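Local coordinates for protein glycine cleavage system transcriptional repressor, putative (Vibrio cholerae, PDB 1U8S) that probably represses transcription of the glycine cleavage system genes, and is built from two ACT domains, at residues H6-A11 / K80-H85; V12-P17 / G43-L48. All blocks are in the same frame, centred on the assembly; numbering follows the deposited sequence.

Interaction 1: residues H6-A11 / K80-H85; sequences HLVITA and KRTSPH
His6 lays one face of its imidazole against Pro84. Pro84 CA stands 3.5 Å from the centroid of the His6 ring and only 6° off the ring normal, a CH-pi contact over the middle of that face; Pro84 CB sits over the same face and comes 3.5 Å from His6 CE1. The two side chains cross at about a right angle. With CG anti to its own carbonyl carbon (chi1 -63°), the imidazole lies on the Val8 side of the sheet, where Pro84, in the loop that follows the strand, meets it. On the same side of the sheet, Val8 turns one methyl branch to Thr82, with CG2 of Val8 3.7 Å from CG2 of Thr82. The opposite side belongs to Leu7 and Arg81, an antiparallel non-hydrogen-bonded pair: Leu7 CD1 reaches across to the peptide ahead of its partner, 3.5 Å from Arg81 N, and also touches Arg81 CG. Backbone bonds hold this register, among them Val8 N to Lys80 O at 3.0 Å, while the return bond from Lys80 N to Val8 O is weak. The pairing joins central strand 5-14 to strand 76-82, outermost in this chain's four-stranded ACT-type sheet. Helix 56-71 covers the Leu7 face, where Ile59 packs on both Leu7 and Arg81, and Glu63 forms a salt bridge with Arg81. Toward the Val8 face lies the second subunit, whose Glu45 takes Lys80 and Thr82, while strand 45-54 of the same chain flanks 5-14 on its other edge.

Interaction 2: residues V12-P17 / G43-L48; sequences VGTDRP and GKEFTL
Gly13 and Phe46 exchange two backbone hydrogen bonds, the centre of this antiparallel pairing. Phe46 N gives to Gly13 O at 2.7 Å, and the return bond from Gly13 N to Phe46 O measures 3.1 Å. Phe46 O also receives a longer CA-H contact from Val12, so one carbonyl is approached by both an N-H and a C-H. The ladder gains one further rung beyond the strand end, where Asp15 N reaches Lys44 O at 3.0 Å. Next to it Asp15 CB lies 3.2 Å from Lys44 O, and the carboxylate continues toward Phe46: Asp15 CG is anti to the Asp15 backbone N (chi1 -178°), which brings Asp15 OD1 to 3.8 Å from Phe46 CB. The carboxylate and ring planes differ by only 15°, although the two side chains cross at about a right angle. On Glu45 the chain bends at chi2 (-57°) and folds the carboxylate back over the opposing strand. Glu45 OE2 comes 3.3 Å from Thr14 N, but the angle is too poor for a hydrogen bond, and it lies close to Gly13 O as well, another acceptor. What satisfies this buried carboxylate is the second subunit: OE2 forms a salt bridge with Lys80 there, and OE1 a hydrogen bond with Thr82. Thr47 OG1 is bonded within the chain, to Ala40 O of strand 33-42. Main-chain bonds thus join 12-17 to 43-48, whereas the carboxylate of Glu45 is paired across the subunit interface, where Lys80 of the second subunit would be expected to stabilise its ionised form.

Strand 5-14 is the common thread of both contacts. From the N terminus, its first part supplies residues 6-11 to interaction 1, and its end, with the turn that follows, gives 12-17 to interaction 2. The chain then runs through helix 19-28 and strand 33-42 before 43-48 returns to close the inner loop. It finishes strand 45-54, passes through helix 56-71 and enters strand 76-82, and 80-85 closes the outer loop, within which interaction 2 is nested. Together they tie 5-14 to both its neighbours in the 2-3-1-4 antiparallel sheet. The segments meet directly where Ala11 O lies 3.1 Å from Leu48 N, a probable hydrogen bond, and both contacts also reach the second subunit.

Interaction 1: residues H6-A11 / K80-H85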
loop_
_atom_site.group_PDB
_atom_site.type_symbol
_atom_site.label_atom_id
_atom_site.label_comp_id
_atom_site.label_asym_id
_atom_site.label_seq_id
_atom_site.Cartn_x
_atom_site.Cartn_y
_atom_site.Cartn_z
ATOM N N HIS B 6 15.577 7.889 -8.585
ATOM C CA HIS B 6 14.468 7.198 -7.940
ATOM C C HIS B 6 13.815 6.180 -8.851
ATOM O O HIS B 6 13.708 6.393 -10.056
ATOM C CB HIS B 6 13.404 8.196 -7.482
ATOM C CG HIS B 6 13.881 9.166 -6.450
ATOM N ND1 HIS B 6 14.936 10.026 -6.667
ATOM C CD2 HIS B 6 13.427 9.438 -5.204
ATOM C CE1 HIS B 6 15.108 10.788 -5.602
ATOM N NE2 HIS B 6 14.204 10.452 -4.699
ATOM N N LEU B 7 13.355 5.084 -8.257
ATOM C CA LEU B 7 12.702 4.012 -8.997
ATOM C C LEU B 7 11.474 3.546 -8.224
ATOM O O LEU B 7 11.450 3.588 -6.990
ATOM C CB LEU B 7 13.669 2.836 -9.179
ATOM C CG LEU B 7 13.171 1.601 -9.928
ATOM C CD1 LEU B 7 12.971 1.940 -11.394
ATOM C CD2 LEU B 7 14.177 0.475 -9.798
ATOM N N VAL B 8 10.455 3.109 -8.956
ATOM C CA VAL B 8 9.232 2.618 -8.345
ATOM C C VAL B 8 9.119 1.133 -8.627
ATOM O O VAL B 8 9.242 0.698 -9.770
ATOM C CB VAL B 8 7.988 3.324 -8.907
ATOM C CG1 VAL B 8 6.748 2.541 -8.534
ATOM C CG2 VAL B 8 7.897 4.735 -8.352
ATOM N N ILE B 9 8.884 0.354 -7.581
ATOM C CA ILE B 9 8.773 -1.085 -7.739
ATOM C C ILE B 9 7.405 -1.651 -7.353
ATOM O O ILE B 9 6.795 -1.244 -6.364
ATOM C CB ILE B 9 9.850 -1.815 -6.911
ATOM C CG1 ILE B 9 11.245 -1.429 -7.406
ATOM C CG2 ILE B 9 9.663 -3.323 -7.023
ATOM C CD1 ILE B 9 12.373 -1.981 -6.535
ATOM N N THR B 10 6.944 -2.597 -8.158
ATOM C CA THR B 10 5.685 -3.270 -7.934
ATOM C C THR B 10 5.979 -4.762 -7.976
ATOM O O THR B 10 6.686 -5.233 -8.861
ATOM C CB THR B 10 4.660 -2.917 -9.030
ATOM O OG1 THR B 10 3.796 -1.878 -8.553
ATOM C CG2 THR B 10 3.831 -4.127 -9.401
ATOM N N ALA B 11 5.432 -5.508 -7.023
ATOM C CA ALA B 11 5.663 -6.944 -6.986
ATOM C C ALA B 11 4.486 -7.736 -6.429
ATOM O O ALA B 11 3.819 -7.310 -5.491
ATOM C CB ALA B 11 6.917 -7.239 -6.176
ATOM N N LYS B 80 9.664 1.321 -12.720
ATOM C CA LYS B 80 9.570 2.547 -13.492
ATOM C C LYS B 80 10.307 3.691 -12.826
ATOM O O LYS B 80 9.982 4.087 -11.707
ATOM C CB LYS B 80 8.110 2.957 -13.711
ATOM C CG LYS B 80 7.985 4.322 -14.373
ATOM C CD LYS B 80 6.560 4.691 -14.710
ATOM C CE LYS B 80 6.521 6.035 -15.415
ATOM N NZ LYS B 80 5.164 6.370 -15.912
ATOM N N ARG B 81 11.304 4.229 -13.514
ATOM C CA ARG B 81 12.045 5.346 -12.967
ATOM C C ARG B 81 11.053 6.504 -12.841
ATOM O O ARG B 81 10.009 6.514 -13.497
ATOM C CB ARG B 81 13.206 5.706 -13.896
ATOM C CG ARG B 81 14.125 4.521 -14.207
ATOM C CD ARG B 81 15.164 4.865 -15.282
ATOM N NE ARG B 81 16.398 5.423 -14.730
ATOM C CZ ARG B 81 17.495 4.710 -14.487
ATOM N NH1 ARG B 81 17.524 3.408 -14.754
ATOM N NH2 ARG B 81 18.564 5.299 -13.966
ATOM N N THR B 82 11.372 7.467 -11.984
ATOM C CA THR B 82 10.499 8.613 -11.771
ATOM C C THR B 82 11.265 9.754 -11.094
ATOM O O THR B 82 12.343 9.546 -10.546
ATOM C CB THR B 82 9.279 8.205 -10.909
ATOM O OG1 THR B 82 8.382 9.311 -10.780
ATOM C CG2 THR B 82 9.726 7.758 -9.525
ATOM N N SER B 83 10.705 10.959 -11.159
ATOM C CA SER B 83 11.318 12.142 -10.562
ATOM C C SER B 83 11.423 11.945 -9.062
ATOM O O SER B 83 10.783 11.054 -8.508
ATOM C CB SER B 83 10.460 13.386 -10.829
ATOM O OG SER B 83 10.300 13.629 -12.212
ATOM N N PRO B 84 12.230 12.777 -8.381
ATOM C CA PRO B 84 12.349 12.620 -6.933
ATOM C C PRO B 84 11.006 12.840 -6.262
ATOM O O PRO B 84 10.119 13.498 -6.806
ATOM C CB PRO B 84 13.389 13.668 -6.547
ATOM C CG PRO B 84 13.241 14.709 -7.598
ATOM C CD PRO B 84 13.082 13.882 -8.853
ATOM N N HIS B 85 10.887 12.270 -5.071
ATOM C CA HIS B 85 9.679 12.306 -4.262
ATOM C C HIS B 85 9.690 13.438 -3.234
ATOM O O HIS B 85 10.545 13.455 -2.349
ATOM C CB HIS B 85 9.567 10.952 -3.554
ATOM C CG HIS B 85 8.375 10.813 -2.662
ATOM N ND1 HIS B 85 7.081 10.881 -3.127
ATOM C CD2 HIS B 85 8.286 10.560 -1.333
ATOM C CE1 HIS B 85 6.244 10.675 -2.124
ATOM N NE2 HIS B 85 6.950 10.476 -1.025
#

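Interaction 2: residues V12-P17 / G43-L48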
loop_
_atom_site.group_PDB
_atom_site.type_symbol
_atom_site.label_atom_id
_atom_site.label_comp_id
_atom_site.label_asym_id
_atom_site.label_seq_id
_atom_site.Cartn_x
_atom_site.Cartn_y
_atom_site.Cartn_z
ATOM N N VAL B 12 4.236 -8.896 -7.023
ATOM C CA VAL B 12 3.152 -9.764 -6.589
ATOM C C VAL B 12 3.673 -11.183 -6.644
ATOM O O VAL B 12 4.177 -11.632 -7.671
ATOM C CB VAL B 12 1.929 -9.662 -7.509
ATOM C CG1 VAL B 12 0.758 -10.433 -6.905
ATOM C CG2 VAL B 12 1.568 -8.221 -7.711
ATOM N N GLY B 13 3.560 -11.887 -5.528
ATOM C CA GLY B 13 4.031 -13.254 -5.484
ATOM C C GLY B 13 3.338 -14.035 -4.394
ATOM O O GLY B 13 2.824 -13.468 -3.421
ATOM N N THR B 14 3.307 -15.348 -4.562
ATOM C CA THR B 14 2.684 -16.197 -3.573
ATOM C C THR B 14 3.417 -15.939 -2.268
ATOM O O THR B 14 4.628 -16.161 -2.163
ATOM C CB THR B 14 2.809 -17.681 -3.944
ATOM O OG1 THR B 14 2.309 -17.886 -5.272
ATOM C CG2 THR B 14 2.003 -18.528 -2.977
ATOM N N ASP B 15 2.673 -15.453 -1.284
ATOM C CA ASP B 15 3.235 -15.153 0.018
ATOM C C ASP B 15 3.851 -16.374 0.692
ATOM O O ASP B 15 3.203 -17.400 0.881
ATOM C CB ASP B 15 2.161 -14.544 0.921
ATOM C CG ASP B 15 2.694 -14.169 2.294
ATOM O OD1 ASP B 15 3.723 -13.462 2.345
ATOM O OD2 ASP B 15 2.078 -14.575 3.313
ATOM N N ARG B 16 5.121 -16.237 1.043
ATOM C CA ARG B 16 5.885 -17.277 1.708
ATOM C C ARG B 16 6.778 -16.575 2.731
ATOM O O ARG B 16 7.151 -15.413 2.551
ATOM C CB ARG B 16 6.736 -18.043 0.690
ATOM C CG ARG B 16 7.281 -17.182 -0.448
ATOM C CD ARG B 16 8.331 -17.919 -1.283
ATOM N NE ARG B 16 9.618 -17.981 -0.588
ATOM C CZ ARG B 16 10.550 -17.030 -0.628
ATOM N NH1 ARG B 16 10.359 -15.927 -1.343
ATOM N NH2 ARG B 16 11.669 -17.171 0.073
ATOM N N PRO B 17 7.140 -17.276 3.812
ATOM C CA PRO B 17 7.983 -16.774 4.899
ATOM C C PRO B 17 9.016 -15.675 4.625
ATOM O O PRO B 17 9.019 -14.654 5.318
ATOM C CB PRO B 17 8.606 -18.049 5.442
ATOM C CG PRO B 17 7.429 -18.987 5.392
ATOM C CD PRO B 17 6.846 -18.710 4.009
ATOM N N GLY B 43 -5.397 -12.103 -0.489
ATOM C CA GLY B 43 -5.602 -13.492 -0.853
ATOM C C GLY B 43 -4.447 -14.268 -0.250
ATOM O O GLY B 43 -4.151 -14.126 0.943
ATOM N N LYS B 44 -3.783 -15.081 -1.063
ATOM C CA LYS B 44 -2.637 -15.844 -0.580
ATOM C C LYS B 44 -1.386 -15.126 -1.093
ATOM O O LYS B 44 -0.268 -15.616 -0.929
ATOM C CB LYS B 44 -2.670 -17.268 -1.136
ATOM C CG LYS B 44 -3.999 -17.992 -0.957
ATOM C CD LYS B 44 -4.339 -18.229 0.513
ATOM C CE LYS B 44 -5.665 -18.980 0.660
ATOM N NZ LYS B 44 -5.995 -19.319 2.088
ATOM N N GLU B 45 -1.588 -13.945 -1.681
ATOM C CA GLU B 45 -0.500 -13.166 -2.268
ATOM C C GLU B 45 0.196 -12.108 -1.411
ATOM O O GLU B 45 -0.383 -11.514 -0.495
ATOM C CB GLU B 45 -0.992 -12.473 -3.545
ATOM C CG GLU B 45 -1.815 -13.352 -4.453
ATOM C CD GLU B 45 -1.075 -14.604 -4.873
ATOM O OE1 GLU B 45 -1.711 -15.676 -4.885
ATOM O OE2 GLU B 45 0.131 -14.514 -5.196
ATOM N N PHE B 46 1.455 -11.873 -1.754
ATOM C CA PHE B 46 2.285 -10.871 -1.104
ATOM C C PHE B 46 2.311 -9.729 -2.125
ATOM O O PHE B 46 2.750 -9.925 -3.258
ATOM C CB PHE B 46 3.695 -11.453 -0.877
ATOM C CG PHE B 46 4.776 -10.417 -0.692
ATOM C CD1 PHE B 46 4.997 -9.825 0.547
ATOM C CD2 PHE B 46 5.583 -10.036 -1.766
ATOM C CE1 PHE B 46 6.013 -8.865 0.717
ATOM C CE2 PHE B 46 6.598 -9.078 -1.608
ATOM C CZ PHE B 46 6.809 -8.495 -0.363
ATOM N N THR B 47 1.808 -8.557 -1.751
ATOM C CA THR B 47 1.807 -7.426 -2.678
ATOM C C THR B 47 2.617 -6.286 -2.090
ATOM O O THR B 47 2.461 -5.940 -0.911
ATOM C CB THR B 47 0.367 -6.922 -3.005
ATOM O OG1 THR B 47 -0.261 -6.444 -1.817
ATOM C CG2 THR B 47 -0.472 -8.041 -3.571
ATOM N N LEU B 48 3.460 -5.692 -2.929
ATOM C CA LEU B 48 4.345 -4.609 -2.515
ATOM C C LEU B 48 4.473 -3.396 -3.457
ATOM O O LEU B 48 4.690 -3.546 -4.661
ATOM C CB LEU B 48 5.730 -5.197 -2.292
ATOM C CG LEU B 48 6.879 -4.216 -2.202
ATOM C CD1 LEU B 48 7.043 -3.793 -0.771
ATOM C CD2 LEU B 48 8.151 -4.882 -2.695
#